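Local coordinates for trehalose-6-phosphate phosphatase related protein (Thermoplasma acidophilum, PDB 1U02), which removes the phosphate from trehalose 6-phosphate to give free trehalose, using magnesium as cofactor, at residues G46-E51 with I63-A68; N112-Y117 with I151-V156; R169-A174 with N190-T195. One frame throughout, in Å; residues are numbered along the deposited sequence.

Overall arrangement
Interaction 1 comes first along the chain: the turn after strand 40-44 meets the end of strand 61-64, closing the loop that holds helix 49-55 within a beta-alpha-beta unit of the mixed sheet. The chain then leaves for the four-stranded antiparallel sheet, where interaction 2 pairs strands 114-118 and 151-155 across a long connection containing helix 127-141. Back in the mixed sheet, interaction 3 closes the stretch from the end of helix 161-169 to strand 194-198. The three loops follow one another without nesting or crossing. Interactions 1 and 2 touch, through Y65 and L113 among others, whereas interaction 3 lies on the other side of the chain's centre from interaction 2.

Interaction 1. Residues G46-E51 with I63-A68; sequences GRSPEE and ICYHGA
The Y65 ring lies against the backbone of S48, whose CA sits over one ring face, 4.0 Å from the Y65 ring centroid, in a CH-pi contact. The phenol end reaches on to S48 CB, and P49 CD comes obliquely against Y65 CE2 at 3.6 Å, the two side chains crossing at about a right angle. Y65 OH then shares water 1 with E50 OE1, the water donating to the carboxylate. Beside the ring, C64 SG packs against P49, the first residue of helix 49-55, 3.8 Å from P49 CG; a small, polarisable thiol suits this close fit against proline. The one direct hydrogen bond across the contact runs from Y65 N to R47 O (3.0 Å), with the donor tilted 31° from the carbonyl plane. Glycine suits the place of G46: its CA rests over one face of the H66 imidazole, 3.4 Å from H66 CD2, and a CB would run into that ring as it stands. S48 and E51 form a capping box, S48 OG accepting from E51 N and E51 OE1 taking the S48 N-H on its anti side. A chi1 of 62° sets S48 OG between the backbone N and the carbonyl carbon, where it can reach E51 N. E51 OE2 also receives R47 NH1, from above the carboxylate plane, while K111 pairs with OE1. R47 makes a further salt bridge through NE to the magnesium ligand D9. R47 is thus second-shell to the magnesium, with E51 behind it; held in the capping box, the E51 carboxylate probably fixes the guanidinium against D9.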
loop_
_atom_site.group_PDB
_atom_site.type_symbol
_atom_site.label_atom_id
_atom_site.label_comp_id
_atom_site.label_asym_id
_atom_site.label_seq_id
_atom_site.Cartn_x
_atom_site.Cartn_y
_atom_site.Cartn_z
ATOM N N GLY A 46 1.150 1.024 0.559
ATOM C CA GLY A 46 1.793 1.646 1.702
ATOM C C GLY A 46 3.152 0.977 1.860
ATOM O O GLY A 46 3.987 1.401 2.660
ATOM N N ARG A 47 3.359 -0.089 1.089
ATOM C CA ARG A 47 4.617 -0.836 1.102
ATOM C C ARG A 47 5.710 0.028 0.482
ATOM O O ARG A 47 5.423 1.041 -0.150
ATOM C CB ARG A 47 4.495 -2.111 0.265
ATOM C CG ARG A 47 3.446 -3.106 0.727
ATOM C CD ARG A 47 3.987 -4.064 1.776
ATOM N NE ARG A 47 3.075 -5.188 1.954
ATOM C CZ ARG A 47 3.370 -6.307 2.604
ATOM N NH1 ARG A 47 4.568 -6.467 3.150
ATOM N NH2 ARG A 47 2.460 -7.270 2.698
ATOM N N SER A 48 6.959 -0.390 0.662
ATOM C CA SER A 48 8.105 0.319 0.106
ATOM C C SER A 48 8.376 -0.199 -1.306
ATOM O O SER A 48 7.856 -1.238 -1.711
ATOM C CB SER A 48 9.346 0.054 0.958
ATOM O OG SER A 48 9.656 -1.336 0.945
ATOM N N PRO A 49 9.204 0.526 -2.074
ATOM C CA PRO A 49 9.532 0.103 -3.438
ATOM C C PRO A 49 10.340 -1.193 -3.382
ATOM O O PRO A 49 10.235 -2.042 -4.265
ATOM C CB PRO A 49 10.372 1.260 -3.982
ATOM C CG PRO A 49 9.983 2.424 -3.138
ATOM C CD PRO A 49 9.802 1.836 -1.767
ATOM N N GLU A 50 11.154 -1.340 -2.339
ATOM C CA GLU A 50 11.962 -2.544 -2.202
ATOM C C GLU A 50 11.046 -3.757 -2.023
ATOM O O GLU A 50 11.331 -4.833 -2.545
ATOM C CB GLU A 50 12.923 -2.438 -1.006
ATOM C CG GLU A 50 14.022 -1.391 -1.145
ATOM C CD GLU A 50 13.486 0.029 -1.164
ATOM O OE1 GLU A 50 12.685 0.372 -0.271
ATOM O OE2 GLU A 50 13.868 0.805 -2.068
ATOM N N GLU A 51 9.951 -3.584 -1.285
ATOM C CA GLU A 51 9.008 -4.678 -1.064
ATOM C C GLU A 51 8.255 -5.064 -2.334
ATOM O O GLU A 51 8.246 -6.227 -2.730
ATOM C CB GLU A 51 7.994 -4.314 0.027
ATOM C CG GLU A 51 8.540 -4.421 1.437
ATOM C CD GLU A 51 7.560 -3.912 2.480
ATOM O OE1 GLU A 51 7.264 -2.700 2.464
ATOM O OE2 GLU A 51 7.084 -4.722 3.311
ATOM N N ILE A 63 3.488 3.696 -6.757
ATOM C CA ILE A 63 3.368 4.807 -5.833
ATOM C C ILE A 63 3.434 4.081 -4.491
ATOM O O ILE A 63 2.515 3.343 -4.140
ATOM C CB ILE A 63 2.004 5.533 -5.986
ATOM C CG1 ILE A 63 1.933 6.217 -7.355
ATOM C CG2 ILE A 63 1.833 6.575 -4.885
ATOM C CD1 ILE A 63 0.572 6.821 -7.678
ATOM N N CYS A 64 4.534 4.265 -3.761
ATOM C CA CYS A 64 4.726 3.589 -2.476
ATOM C C CYS A 64 4.602 4.500 -1.262
ATOM O O CYS A 64 4.557 5.722 -1.399
ATOM C CB CYS A 64 6.094 2.904 -2.464
ATOM S SG CYS A 64 6.286 1.689 -3.800
ATOM N N TYR A 65 4.547 3.892 -0.077
ATOM C CA TYR A 65 4.416 4.639 1.177
ATOM C C TYR A 65 3.224 5.597 1.105
ATOM O O TYR A 65 3.288 6.722 1.610
ATOM C CB TYR A 65 5.684 5.455 1.461
ATOM C CG TYR A 65 6.960 4.662 1.650
ATOM C CD1 TYR A 65 7.113 3.792 2.729
ATOM C CD2 TYR A 65 8.038 4.828 0.782
ATOM C CE1 TYR A 65 8.309 3.110 2.945
ATOM C CE2 TYR A 65 9.244 4.151 0.987
ATOM C CZ TYR A 65 9.372 3.298 2.073
ATOM O OH TYR A 65 10.568 2.665 2.302
ATOM N N HIS A 66 2.145 5.153 0.469
ATOM C CA HIS A 66 0.945 5.974 0.333
ATOM C C HIS A 66 1.230 7.292 -0.391
ATOM O O HIS A 66 0.477 8.260 -0.255
ATOM C CB HIS A 66 0.336 6.257 1.714
ATOM C CG HIS A 66 -0.298 5.058 2.352
ATOM N ND1 HIS A 66 -1.551 4.605 2.004
ATOM C CD2 HIS A 66 0.163 4.204 3.298
ATOM C CE1 HIS A 66 -1.837 3.522 2.708
ATOM N NE2 HIS A 66 -0.813 3.258 3.500
ATOM N N GLY A 67 2.320 7.319 -1.157
ATOM C CA GLY A 67 2.669 8.517 -1.905
ATOM C C GLY A 67 3.983 9.205 -1.571
ATOM O O GLY A 67 4.405 10.092 -2.309
ATOM N N ALA A 68 4.648 8.808 -0.487
ATOM C CA ALA A 68 5.909 9.450 -0.108
ATOM C C ALA A 68 7.037 9.214 -1.110
ATOM O O ALA A 68 7.941 10.038 -1.244
ATOM C CB ALA A 68 6.343 8.979 1.279
HETATM O O HOH W 1 12.473 2.824 0.455
#

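Interaction 2. Residues N112-Y117 with I151-V156; sequences NLAVLY and IIELRV
L116 packs beside E153 and I151, and its side chain can be followed outward. CB lies 3.7 Å from E153 OE2; CG passes I151 CG2; CD1 turns back to E153 OE2 at 3.6 Å; and CD2 presses on I151 CD1 at 3.4 Å, tighter than usual for two methyls. CG stands anti to the backbone N (chi1 -176°), which sends the branch along the neighbouring strand and brings one methyl to each partner. Branched leucine thus lies between the I151 branches and the E153 carboxylate oxygen OE2, while E153 CG rests 3.6 Å from V115 O. With an alanine here, CG and both methyls are gone, which would probably leave a gap beside I151 CD1 and free that branch to turn.

The two backbones run antiparallel, their short strand axes at 166°. V115 with L154 and Y117 with I152 are hydrogen-bonded pairs, each joined by two bonds; Y117 N to I152 O is 2.8 Å. L116 and E153 face each other as a non-hydrogen-bonded pair. Where the strands part, water 2 bridges L113 O and V156 N, donating to the first and accepting from the second.

On the face carrying V115, Y117, I152 and L154, the Y117 ring presents its edge to I152 O and to L154 CD1, which lies 3.9 Å from Y117 CE2. Tyrosine suits the place: its ring packs against L154, I92 and I134, and its OH, otherwise costly to bury, bonds to T96 OG1. Helices 86-96 and 127-141 cover this face, with I92 and I134 also against L154, while strands 107-111 and 144-147 flank the pair in the antiparallel sheet.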
loop_
_atom_site.group_PDB
_atom_site.type_symbol
_atom_site.label_atom_id
_atom_site.label_comp_id
_atom_site.label_asym_id
_atom_site.label_seq_id
_atom_site.Cartn_x
_atom_site.Cartn_y
_atom_site.Cartn_z
ATOM N N ASN A 112 12.683 2.126 4.692
ATOM C CA ASN A 112 13.379 3.407 4.637
ATOM C C ASN A 112 12.538 4.610 5.059
ATOM O O ASN A 112 13.064 5.556 5.651
ATOM C CB ASN A 112 13.949 3.650 3.237
ATOM C CG ASN A 112 15.016 2.646 2.867
ATOM O OD1 ASN A 112 15.788 2.213 3.719
ATOM N ND2 ASN A 112 15.078 2.282 1.591
ATOM N N LEU A 113 11.243 4.587 4.762
ATOM C CA LEU A 113 10.386 5.713 5.130
ATOM C C LEU A 113 9.200 5.338 6.009
ATOM O O LEU A 113 8.170 6.016 6.005
ATOM C CB LEU A 113 9.894 6.443 3.875
ATOM C CG LEU A 113 11.019 7.154 3.103
ATOM C CD1 LEU A 113 10.493 7.726 1.789
ATOM C CD2 LEU A 113 11.609 8.260 3.982
ATOM N N ALA A 114 9.349 4.267 6.775
ATOM C CA ALA A 114 8.277 3.845 7.669
ATOM C C ALA A 114 8.713 2.673 8.523
ATOM O O ALA A 114 9.590 1.901 8.135
ATOM C CB ALA A 114 7.029 3.454 6.863
ATOM N N VAL A 115 8.112 2.567 9.701
ATOM C CA VAL A 115 8.368 1.457 10.606
ATOM C C VAL A 115 6.979 0.992 10.993
ATOM O O VAL A 115 6.190 1.746 11.567
ATOM C CB VAL A 115 9.146 1.871 11.869
ATOM C CG1 VAL A 115 9.338 0.651 12.768
ATOM C CG2 VAL A 115 10.502 2.448 11.476
ATOM N N LEU A 116 6.679 -0.252 10.652
ATOM C CA LEU A 116 5.375 -0.824 10.921
ATOM C C LEU A 116 5.428 -1.782 12.107
ATOM O O LEU A 116 6.248 -2.702 12.138
ATOM C CB LEU A 116 4.881 -1.537 9.653
ATOM C CG LEU A 116 3.482 -2.156 9.592
ATOM C CD1 LEU A 116 3.045 -2.289 8.135
ATOM C CD2 LEU A 116 3.496 -3.509 10.273
ATOM N N TYR A 117 4.568 -1.542 13.090
ATOM C CA TYR A 117 4.500 -2.387 14.271
ATOM C C TYR A 117 3.265 -3.271 14.111
ATOM O O TYR A 117 2.143 -2.764 14.007
ATOM C CB TYR A 117 4.388 -1.519 15.532
ATOM C CG TYR A 117 5.554 -0.567 15.704
ATOM C CD1 TYR A 117 6.684 -0.933 16.438
ATOM C CD2 TYR A 117 5.551 0.677 15.082
ATOM C CE1 TYR A 117 7.787 -0.079 16.544
ATOM C CE2 TYR A 117 6.641 1.538 15.178
ATOM C CZ TYR A 117 7.755 1.158 15.906
ATOM O OH TYR A 117 8.828 2.015 15.989
ATOM N N ILE A 151 -2.366 -3.274 13.196
ATOM C CA ILE A 151 -1.210 -2.507 12.752
ATOM C C ILE A 151 -1.145 -1.058 13.213
ATOM O O ILE A 151 -2.157 -0.368 13.273
ATOM C CB ILE A 151 -1.159 -2.466 11.204
ATOM C CG1 ILE A 151 -0.962 -3.875 10.653
ATOM C CG2 ILE A 151 -0.045 -1.543 10.733
ATOM C CD1 ILE A 151 0.321 -4.488 11.086
ATOM N N ILE A 152 0.068 -0.612 13.527
ATOM C CA ILE A 152 0.327 0.768 13.899
ATOM C C ILE A 152 1.605 1.105 13.134
ATOM O O ILE A 152 2.634 0.457 13.313
ATOM C CB ILE A 152 0.568 0.953 15.413
ATOM C CG1 ILE A 152 -0.678 0.530 16.199
ATOM C CG2 ILE A 152 0.880 2.425 15.703
ATOM C CD1 ILE A 152 -0.542 0.710 17.699
ATOM N N GLU A 153 1.537 2.109 12.271
ATOM C CA GLU A 153 2.700 2.464 11.475
ATOM C C GLU A 153 3.103 3.921 11.605
ATOM O O GLU A 153 2.252 4.815 11.626
ATOM C CB GLU A 153 2.434 2.154 9.991
ATOM C CG GLU A 153 3.647 2.369 9.083
ATOM C CD GLU A 153 3.376 2.048 7.613
ATOM O OE1 GLU A 153 2.647 2.812 6.948
ATOM O OE2 GLU A 153 3.896 1.026 7.122
ATOM N N LEU A 154 4.409 4.146 11.712
ATOM C CA LEU A 154 4.963 5.490 11.776
ATOM C C LEU A 154 5.367 5.788 10.347
ATOM O O LEU A 154 6.059 4.989 9.713
ATOM C CB LEU A 154 6.191 5.536 12.684
ATOM C CG LEU A 154 5.875 5.295 14.159
ATOM C CD1 LEU A 154 7.153 5.413 14.985
ATOM C CD2 LEU A 154 4.838 6.315 14.621
ATOM N N ARG A 155 4.939 6.934 9.833
ATOM C CA ARG A 155 5.243 7.271 8.456
ATOM C C ARG A 155 5.470 8.765 8.254
ATOM O O ARG A 155 5.410 9.548 9.204
ATOM C CB ARG A 155 4.096 6.779 7.567
ATOM C CG ARG A 155 2.753 7.391 7.921
ATOM C CD ARG A 155 1.581 6.723 7.204
ATOM N NE ARG A 155 0.387 7.566 7.274
ATOM C CZ ARG A 155 -0.812 7.237 6.798
ATOM N NH1 ARG A 155 -1.002 6.064 6.208
ATOM N NH2 ARG A 155 -1.819 8.097 6.896
ATOM N N VAL A 156 5.741 9.150 7.010
ATOM C CA VAL A 156 5.970 10.552 6.671
ATOM C C VAL A 156 4.659 11.332 6.814
ATOM O O VAL A 156 3.625 10.928 6.287
ATOM C CB VAL A 156 6.496 10.694 5.217
ATOM C CG1 VAL A 156 6.558 12.169 4.823
ATOM C CG2 VAL A 156 7.877 10.067 5.102
HETATM O O HOH W 2 6.099 7.246 4.805
#

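Interaction 3. Residues R169-A174 with N190-T195; sequences RGERPA and NDDALT
N190 meets R169 first: its OD1 takes the NH1 proton of R169 at 2.9 Å, on a lone pair in the carbonyl plane, although the amide and guanidinium planes are 64° apart. Asparagine suits the place because its other end can donate, ND2 bonding to A186 O. The chain then makes a type I turn from N190 to A193, closed by A193 N to N190 O. On that turn D192 comes at R169 from the opposite direction, and its carboxylate is gripped end-on: R169 NH2 reaches D192 OD2 at 2.7 Å from above the carboxylate plane, and R169 NH1 reaches D192 OD1 at 3.1 Å on the syn side. The remaining edge of the guanidinium, NE with NH2, holds R172 O side-on, so five bonds fix its rotation. The bend at chi3 (-67°) turns the group back to that carbonyl. A193 follows, its CB centred over one guanidinium face, 4.1 Å from R169 CZ; a small methyl allows this close approach. L194 N finally bonds to A174 O at 2.9 Å. G170, with positive phi just after helix 161-169, lets the chain reverse in a type II' turn. This is where two adjacent parallel strands, 174-178 and 194-198, begin side by side, as expected of the Rossmann-like core of the HAD superfamily.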
loop_
_atom_site.group_PDB
_atom_site.type_symbol
_atom_site.label_atom_id
_atom_site.label_comp_id
_atom_site.label_asym_id
_atom_site.label_seq_id
_atom_site.Cartn_x
_atom_site.Cartn_y
_atom_site.Cartn_z
ATOM N N ARG A 169 -2.702 11.009 -12.652
ATOM C CA ARG A 169 -3.744 10.962 -13.675
ATOM C C ARG A 169 -4.338 12.306 -14.070
ATOM O O ARG A 169 -4.781 12.477 -15.205
ATOM C CB ARG A 169 -4.885 10.045 -13.221
ATOM C CG ARG A 169 -5.566 10.491 -11.938
ATOM C CD ARG A 169 -6.819 9.671 -11.664
ATOM N NE ARG A 169 -7.851 9.923 -12.668
ATOM C CZ ARG A 169 -8.983 10.579 -12.431
ATOM N NH1 ARG A 169 -9.247 11.051 -11.219
ATOM N NH2 ARG A 169 -9.855 10.769 -13.414
ATOM N N GLY A 170 -4.352 13.258 -13.145
ATOM C CA GLY A 170 -4.941 14.547 -13.461
ATOM C C GLY A 170 -6.420 14.303 -13.705
ATOM O O GLY A 170 -7.126 13.846 -12.810
ATOM N N GLU A 171 -6.891 14.589 -14.915
ATOM C CA GLU A 171 -8.296 14.373 -15.253
ATOM C C GLU A 171 -8.464 13.174 -16.181
ATOM O O GLU A 171 -9.585 12.815 -16.538
ATOM C CB GLU A 171 -8.884 15.619 -15.930
ATOM C CG GLU A 171 -8.888 16.867 -15.062
ATOM C CD GLU A 171 -9.692 16.689 -13.789
ATOM O OE1 GLU A 171 -10.887 16.336 -13.883
ATOM O OE2 GLU A 171 -9.126 16.903 -12.692
ATOM N N ARG A 172 -7.348 12.561 -16.569
ATOM C CA ARG A 172 -7.372 11.411 -17.470
ATOM C C ARG A 172 -8.196 10.243 -16.944
ATOM O O ARG A 172 -8.293 10.025 -15.736
ATOM C CB ARG A 172 -5.947 10.926 -17.758
ATOM C CG ARG A 172 -5.080 11.923 -18.507
ATOM C CD ARG A 172 -3.738 11.312 -18.877
ATOM N NE ARG A 172 -2.924 11.015 -17.703
ATOM C CZ ARG A 172 -1.749 10.394 -17.743
ATOM N NH1 ARG A 172 -1.243 9.995 -18.904
ATOM N NH2 ARG A 172 -1.072 10.178 -16.624
ATOM N N PRO A 173 -8.815 9.478 -17.855
ATOM C CA PRO A 173 -9.631 8.324 -17.468
ATOM C C PRO A 173 -8.784 7.281 -16.746
ATOM O O PRO A 173 -7.650 7.008 -17.143
ATOM C CB PRO A 173 -10.153 7.809 -18.806
ATOM C CG PRO A 173 -10.280 9.070 -19.612
ATOM C CD PRO A 173 -8.978 9.776 -19.289
ATOM N N ALA A 174 -9.327 6.692 -15.690
ATOM C CA ALA A 174 -8.567 5.692 -14.959
ATOM C C ALA A 174 -9.428 4.737 -14.155
ATOM O O ALA A 174 -10.611 4.983 -13.906
ATOM C CB ALA A 174 -7.567 6.382 -14.030
ATOM N N ASN A 190 -10.849 10.964 -6.355
ATOM C CA ASN A 190 -10.846 10.635 -7.780
ATOM C C ASN A 190 -12.207 10.042 -8.146
ATOM O O ASN A 190 -12.286 9.072 -8.900
ATOM C CB ASN A 190 -9.749 9.601 -8.079
ATOM C CG ASN A 190 -8.350 10.137 -7.832
ATOM O OD1 ASN A 190 -7.784 10.838 -8.670
ATOM N ND2 ASN A 190 -7.789 9.811 -6.674
ATOM N N ASP A 191 -13.275 10.635 -7.622
ATOM C CA ASP A 191 -14.622 10.122 -7.864
ATOM C C ASP A 191 -15.067 10.055 -9.323
ATOM O O ASP A 191 -16.068 9.406 -9.635
ATOM C CB ASP A 191 -15.645 10.920 -7.044
ATOM C CG ASP A 191 -15.789 12.354 -7.515
ATOM O OD1 ASP A 191 -16.210 12.564 -8.671
ATOM O OD2 ASP A 191 -15.486 13.274 -6.728
ATOM N N ASP A 192 -14.332 10.708 -10.218
ATOM C CA ASP A 192 -14.691 10.681 -11.629
ATOM C C ASP A 192 -14.078 9.466 -12.325
ATOM O O ASP A 192 -14.275 9.258 -13.521
ATOM C CB ASP A 192 -14.231 11.967 -12.328
ATOM C CG ASP A 192 -12.721 12.131 -12.322
ATOM O OD1 ASP A 192 -12.125 12.183 -11.226
ATOM O OD2 ASP A 192 -12.132 12.215 -13.419
ATOM N N ALA A 193 -13.338 8.659 -11.572
ATOM C CA ALA A 193 -12.700 7.475 -12.133
ATOM C C ALA A 193 -13.523 6.217 -11.883
ATOM O O ALA A 193 -14.485 6.234 -11.112
ATOM C CB ALA A 193 -11.300 7.309 -11.540
ATOM N N LEU A 194 -13.147 5.127 -12.545
ATOM C CA LEU A 194 -13.839 3.855 -12.370
ATOM C C LEU A 194 -13.275 3.241 -11.093
ATOM O O LEU A 194 -12.267 2.529 -11.115
ATOM C CB LEU A 194 -13.582 2.934 -13.566
ATOM C CG LEU A 194 -14.551 1.761 -13.770
ATOM C CD1 LEU A 194 -14.240 1.063 -15.087
ATOM C CD2 LEU A 194 -14.453 0.782 -12.612
ATOM N N THR A 195 -13.931 3.542 -9.978
ATOM C CA THR A 195 -13.514 3.061 -8.669
ATOM C C THR A 195 -14.030 1.658 -8.366
ATOM O O THR A 195 -15.210 1.363 -8.558
ATOM C CB THR A 195 -13.989 4.039 -7.580
ATOM O OG1 THR A 195 -15.379 4.334 -7.782
ATOM C CG2 THR A 195 -13.189 5.339 -7.655
#